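Carboxypeptidase 1 (PDB 5GIV) probably releases amino acids one at a time from the C-terminus of peptides, as a metallocarboxypeptidase of the M32 family. Local coordinates at residues Leu30-Ser35 against His235-Arg240; Val246-Arg251 against Gly269-Glu274. All blocks are in the same frame, centred on the assembly; numbering follows the deposited sequence.

Contact 1. Residues Leu30-Ser35 against His235-Arg240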
loop_
_atom_site.group_PDB
_atom_site.type_symbol
_atom_site.label_atom_id
_atom_site.label_comp_id
_atom_site.label_asym_id
_atom_site.label_seq_id
_atom_site.Cartn_x
_atom_site.Cartn_y
_atom_site.Cartn_z
ATOM N N LEU A 30 0.327 2.002 6.502
ATOM C CA LEU A 30 -0.865 2.840 6.515
ATOM C C LEU A 30 -0.527 4.271 6.131
ATOM O O LEU A 30 -1.289 4.924 5.414
ATOM C CB LEU A 30 -1.517 2.795 7.893
ATOM C CG LEU A 30 -2.285 1.525 8.226
ATOM C CD1 LEU A 30 -2.508 1.463 9.741
ATOM C CD2 LEU A 30 -3.611 1.481 7.463
ATOM N N GLY A 31 0.612 4.778 6.610
ATOM C CA GLY A 31 1.018 6.128 6.253
ATOM C C GLY A 31 1.554 6.233 4.837
ATOM O O GLY A 31 1.274 7.208 4.126
ATOM N N TRP A 32 2.330 5.237 4.403
ATOM C CA TRP A 32 2.842 5.266 3.036
ATOM C C TRP A 32 1.700 5.256 2.031
ATOM O O TRP A 32 1.691 6.043 1.078
ATOM C CB TRP A 32 3.783 4.086 2.796
ATOM C CG TRP A 32 4.167 3.915 1.348
ATOM C CD1 TRP A 32 5.226 4.484 0.701
ATOM C CD2 TRP A 32 3.488 3.111 0.376
ATOM N NE1 TRP A 32 5.256 4.076 -0.614
ATOM C CE2 TRP A 32 4.197 3.234 -0.837
ATOM C CE3 TRP A 32 2.349 2.295 0.417
ATOM C CZ2 TRP A 32 3.799 2.583 -2.002
ATOM C CZ3 TRP A 32 1.957 1.645 -0.740
ATOM C CH2 TRP A 32 2.681 1.791 -1.935
ATOM N N ASP A 33 0.721 4.369 2.233
ATOM C CA ASP A 33 -0.422 4.317 1.331
ATOM C C ASP A 33 -1.246 5.595 1.408
ATOM O O ASP A 33 -1.773 6.062 0.388
ATOM C CB ASP A 33 -1.277 3.086 1.660
ATOM C CG ASP A 33 -2.553 3.011 0.828
ATOM O OD1 ASP A 33 -2.481 2.609 -0.361
ATOM O OD2 ASP A 33 -3.623 3.364 1.375
ATOM N N GLN A 34 -1.341 6.193 2.599
ATOM C CA GLN A 34 -2.076 7.443 2.747
ATOM C C GLN A 34 -1.494 8.540 1.867
ATOM O O GLN A 34 -2.231 9.373 1.329
ATOM C CB GLN A 34 -2.071 7.867 4.213
ATOM C CG GLN A 34 -2.710 9.206 4.486
ATOM C CD GLN A 34 -2.370 9.731 5.865
ATOM O OE1 GLN A 34 -1.207 9.708 6.297
ATOM N NE2 GLN A 34 -3.389 10.185 6.582
ATOM N N SER A 35 -0.175 8.559 1.712
ATOM C CA SER A 35 0.493 9.585 0.927
ATOM C C SER A 35 0.548 9.276 -0.562
ATOM O O SER A 35 0.824 10.177 -1.351
ATOM C CB SER A 35 1.921 9.787 1.437
ATOM O OG SER A 35 1.901 10.231 2.777
ATOM N N HIS A 235 5.221 15.275 -1.417
ATOM C CA HIS A 235 6.467 15.543 -0.704
ATOM C C HIS A 235 7.350 14.302 -0.665
ATOM O O HIS A 235 6.914 13.250 -0.156
ATOM C CB HIS A 235 6.178 16.052 0.707
ATOM C CG HIS A 235 5.371 17.309 0.724
ATOM N ND1 HIS A 235 5.904 18.535 0.382
ATOM C CD2 HIS A 235 4.065 17.529 1.003
ATOM C CE1 HIS A 235 4.964 19.460 0.473
ATOM N NE2 HIS A 235 3.839 18.876 0.844
ATOM N N PRO A 236 8.562 14.358 -1.214
ATOM C CA PRO A 236 9.467 13.205 -1.134
ATOM C C PRO A 236 9.745 12.814 0.313
ATOM O O PRO A 236 9.905 13.669 1.184
ATOM C CB PRO A 236 10.743 13.711 -1.819
ATOM C CG PRO A 236 10.294 14.808 -2.699
ATOM C CD PRO A 236 9.142 15.465 -1.993
ATOM N N PHE A 237 9.821 11.508 0.560
ATOM C CA PHE A 237 10.166 11.005 1.885
ATOM C C PHE A 237 10.670 9.575 1.760
ATOM O O PHE A 237 10.607 8.961 0.693
ATOM C CB PHE A 237 8.977 11.090 2.847
ATOM C CG PHE A 237 7.803 10.248 2.442
ATOM C CD1 PHE A 237 6.816 10.760 1.618
ATOM C CD2 PHE A 237 7.675 8.940 2.901
ATOM C CE1 PHE A 237 5.721 9.987 1.250
ATOM C CE2 PHE A 237 6.591 8.161 2.528
ATOM C CZ PHE A 237 5.613 8.689 1.699
ATOM N N MET A 238 11.186 9.057 2.868
ATOM C CA MET A 238 11.616 7.673 2.986
ATOM C C MET A 238 10.872 7.035 4.147
ATOM O O MET A 238 10.648 7.677 5.179
ATOM C CB MET A 238 13.137 7.582 3.191
ATOM C CG MET A 238 13.716 6.170 3.348
ATOM S SD MET A 238 13.803 5.596 5.061
ATOM C CE MET A 238 15.099 6.637 5.661
ATOM N N THR A 239 10.473 5.777 3.977
ATOM C CA THR A 239 9.736 5.091 5.028
ATOM C C THR A 239 10.056 3.604 4.977
ATOM O O THR A 239 10.212 3.029 3.896
ATOM C CB THR A 239 8.217 5.333 4.895
ATOM O OG1 THR A 239 7.515 4.654 5.945
ATOM C CG2 THR A 239 7.688 4.866 3.544
ATOM N N ARG A 240 10.141 2.991 6.152
ATOM C CA ARG A 240 10.467 1.577 6.281
ATOM C C ARG A 240 9.170 0.821 6.576
ATOM O O ARG A 240 8.591 0.975 7.657
ATOM C CB ARG A 240 11.474 1.363 7.408
ATOM C CG ARG A 240 11.776 -0.104 7.714
ATOM C CD ARG A 240 12.729 -0.247 8.899
ATOM N NE ARG A 240 14.157 -0.254 8.582
ATOM C CZ ARG A 240 14.792 -1.234 7.955
ATOM N NH1 ARG A 240 14.121 -2.291 7.551
ATOM N NH2 ARG A 240 16.105 -1.156 7.740
#
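Trp32 holds CG anti to the backbone N (chi1 170°) and Phe237 turns its ring up between its own backbone N and carbonyl carbon (chi1 63°), rising toward helix 8-36, which brings the two rings together. Their approach is oblique, with Trp32 CD1 4.3 Å from Phe237 CE2. The same indole carbon is touched more closely by Thr239: the side chains of Thr239 and Trp32 cross at about a right angle, with Thr239 CG2 3.8 Å from Trp32 CD1. One turn further along the helix, Ser35 lays its CB 3.8 Å from Phe237 CE1, while its hydroxyl OG makes a weak hydrogen bond to Gly31 O within the helix. At the edge of the phenyl ring, and in its plane, lies the carbonyl oxygen of His235. With an alanine in place of Phe237, Ser35 CB would probably lose its ring neighbour and Trp32 CD1 would keep just Thr239 CG2 from this segment, opening a gap between the helix and segment 235-240. The contact is thus apolar and dispersive, while the indole also takes a cation-pi contact from Arg247 of the same chain, so one ring serves both an apolar and a cationic neighbour.

Contact 2. Residues Val246-Arg251 against Gly269-Glu274. With ZN (zinc ion), chain G.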
loop_
_atom_site.group_PDB
_atom_site.type_symbol
_atom_site.label_atom_id
_atom_site.label_comp_id
_atom_site.label_asym_id
_atom_site.label_seq_id
_atom_site.Cartn_x
_atom_site.Cartn_y
_atom_site.Cartn_z
ATOM N N VAL A 246 12.172 -0.822 2.249
ATOM C CA VAL A 246 12.531 0.567 2.520
ATOM C C VAL A 246 12.155 1.380 1.290
ATOM O O VAL A 246 12.850 1.342 0.270
ATOM C CB VAL A 246 14.012 0.722 2.869
ATOM C CG1 VAL A 246 14.299 2.159 3.228
ATOM C CG2 VAL A 246 14.345 -0.189 4.043
ATOM N N ARG A 247 11.045 2.108 1.378
ATOM C CA ARG A 247 10.469 2.774 0.219
ATOM C C ARG A 247 10.775 4.266 0.219
ATOM O O ARG A 247 10.883 4.904 1.270
ATOM C CB ARG A 247 8.962 2.540 0.173
ATOM C CG ARG A 247 8.612 1.066 0.298
ATOM C CD ARG A 247 7.190 0.769 -0.151
ATOM N NE ARG A 247 6.868 -0.643 0.034
ATOM C CZ ARG A 247 5.663 -1.178 -0.149
ATOM N NH1 ARG A 247 4.637 -0.427 -0.533
ATOM N NH2 ARG A 247 5.488 -2.472 0.051
ATOM N N ILE A 248 10.892 4.821 -0.988
ATOM C CA ILE A 248 11.183 6.230 -1.175
ATOM C C ILE A 248 10.154 6.815 -2.137
ATOM O O ILE A 248 9.531 6.104 -2.927
ATOM C CB ILE A 248 12.627 6.462 -1.699
ATOM C CG1 ILE A 248 12.818 5.831 -3.074
ATOM C CG2 ILE A 248 13.658 5.883 -0.739
ATOM C CD1 ILE A 248 14.154 6.168 -3.680
ATOM N N THR A 249 9.952 8.125 -2.039
ATOM C CA THR A 249 9.065 8.826 -2.951
ATOM C C THR A 249 9.757 10.087 -3.435
ATOM O O THR A 249 10.622 10.642 -2.751
ATOM C CB THR A 249 7.712 9.173 -2.299
ATOM O OG1 THR A 249 7.916 10.080 -1.209
ATOM C CG2 THR A 249 7.015 7.910 -1.791
ATOM N N THR A 250 9.365 10.535 -4.624
ATOM C CA THR A 250 9.951 11.710 -5.245
ATOM C C THR A 250 8.836 12.531 -5.880
ATOM O O THR A 250 7.666 12.128 -5.898
ATOM C CB THR A 250 11.020 11.319 -6.280
ATOM O OG1 THR A 250 11.802 12.469 -6.632
ATOM C CG2 THR A 250 10.368 10.722 -7.541
ATOM N N ARG A 251 9.210 13.708 -6.380
ATOM C CA ARG A 251 8.277 14.637 -7.006
ATOM C C ARG A 251 8.905 15.173 -8.279
ATOM O O ARG A 251 10.069 15.582 -8.266
ATOM C CB ARG A 251 7.935 15.772 -6.045
ATOM C CG ARG A 251 7.381 17.004 -6.687
ATOM C CD ARG A 251 7.503 18.157 -5.704
ATOM N NE ARG A 251 8.898 18.401 -5.326
ATOM C CZ ARG A 251 9.273 18.955 -4.176
ATOM N NH1 ARG A 251 8.357 19.314 -3.278
ATOM N NH2 ARG A 251 10.564 19.143 -3.921
ATOM N N GLY A 269 19.499 8.168 -0.330
ATOM C CA GLY A 269 20.521 8.197 0.703
ATOM C C GLY A 269 19.973 7.788 2.054
ATOM O O GLY A 269 20.584 6.998 2.777
ATOM N N HIS A 270 18.824 8.352 2.431
ATOM C CA HIS A 270 18.120 7.870 3.614
ATOM C C HIS A 270 17.922 6.363 3.543
ATOM O O HIS A 270 18.164 5.645 4.517
ATOM C CB HIS A 270 16.766 8.572 3.763
ATOM C CG HIS A 270 16.853 9.970 4.293
ATOM N ND1 HIS A 270 17.511 10.288 5.465
ATOM C CD2 HIS A 270 16.354 11.137 3.814
ATOM C CE1 HIS A 270 17.408 11.586 5.686
ATOM N NE2 HIS A 270 16.707 12.122 4.703
ATOM N N ALA A 271 17.476 5.867 2.388
ATOM C CA ALA A 271 17.103 4.460 2.284
ATOM C C ALA A 271 18.325 3.556 2.318
ATOM O O ALA A 271 18.271 2.448 2.869
ATOM C CB ALA A 271 16.301 4.217 1.008
ATOM N N LEU A 272 19.434 4.009 1.726
ATOM C CA LEU A 272 20.664 3.228 1.775
ATOM C C LEU A 272 21.079 2.968 3.212
ATOM O O LEU A 272 21.457 1.845 3.568
ATOM C CB LEU A 272 21.768 3.961 1.027
ATOM C CG LEU A 272 21.633 3.929 -0.487
ATOM C CD1 LEU A 272 22.626 4.877 -1.108
ATOM C CD2 LEU A 272 21.865 2.489 -0.970
ATOM N N TYR A 273 21.011 4.002 4.050
ATOM C CA TYR A 273 21.299 3.849 5.467
ATOM C C TYR A 273 20.474 2.711 6.067
ATOM O O TYR A 273 21.023 1.787 6.679
ATOM C CB TYR A 273 21.042 5.180 6.171
ATOM C CG TYR A 273 21.401 5.231 7.630
ATOM C CD1 TYR A 273 22.027 4.162 8.266
ATOM C CD2 TYR A 273 21.098 6.350 8.379
ATOM C CE1 TYR A 273 22.344 4.220 9.608
ATOM C CE2 TYR A 273 21.410 6.420 9.702
ATOM C CZ TYR A 273 22.030 5.356 10.324
ATOM O OH TYR A 273 22.331 5.456 11.664
ATOM N N GLU A 274 19.147 2.775 5.915
ATOM C CA GLU A 274 18.282 1.741 6.478
ATOM C C GLU A 274 18.563 0.378 5.853
ATOM O O GLU A 274 18.555 -0.645 6.548
ATOM C CB GLU A 274 16.805 2.116 6.288
ATOM C CG GLU A 274 16.353 3.355 7.056
ATOM C CD GLU A 274 16.332 3.172 8.561
ATOM O OE1 GLU A 274 16.421 4.186 9.283
ATOM O OE2 GLU A 274 16.225 2.021 9.033
HETATM ZN ZN ZN G . 16.174 14.238 4.536
HETATM O O HOH W 1 13.929 13.760 3.802
HETATM O O HOH W 2 15.767 16.218 4.245
HETATM O O HOH W 3 14.526 13.645 6.239
#
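Strand 246-250 runs almost exactly antiparallel to helix 269-274, at 177° between their directions, and the two axes come within 8.4 Å. Ala271 is the meeting point. Its methyl CB receives two branched residues from alternate positions of the strand: Val246 through CG1 at 3.6 Å, and Ile248 through CG2, also at 3.6 Å. With CG1 anti to the backbone N (chi1 -176°), Val246 sets that methyl against both CB and CA of Ala271, the latter at 3.7 Å. The valine side chain also crosses that of Glu274 at about a right angle, with Val246 CG1 4.0 Å from Glu274 CB. Only the start of that glutamate belongs to the apolar patch, for its chain bends at chi2 (-68°) and carries the buried carboxylate away from the strand, where OE1 is hydrogen-bonded to His295 and OE2 forms a salt bridge with Arg240.

His270 leaves the helix next to Ala271 and turns to the metal, its NE2 2.2 Å from the zinc ion. The other imidazole nitrogen, ND1, is hydrogen-bonded to His295, which therefore probably steadies the rotation of the ligand ring as a second-shell residue while also holding Glu274. Three waters, the nearest of them 2.0 Å from the zinc, join His266 and Glu296 in completing the coordination. A strand packed along the helix that carries both histidines of an HExxH motif, with a glutamate supplied by a later helix, is characteristic of the gluzincin branch of clan MA, to which the M32 carboxypeptidases belong.

Overall arrangement
The two contacts use opposite faces of one antiparallel strand pair. Contact 1 rests helix 8-36 on strand 238-242, contact 2 helix 257-275 on strand 245-250, about 10 Å apart centre to centre. Backbone pairing joins them: Thr239 O is 2.8 Å from Arg247 N and Phe237 O 2.9 Å from Thr249 N, both probable hydrogen bonds. Met238 packs instead on His270. Contact 2 supplies a zinc ligand; the Phe237 side chain of contact 1 comes, at nearest atoms, about 8 Å from the zinc ion and about 5 Å from the side chain of Glu267, the predicted proton donor/acceptor. Arg247 turns to the side of contact 1, meeting Trp32 and, by an NH1 salt bridge, Asp33 OD1 of the second subunit.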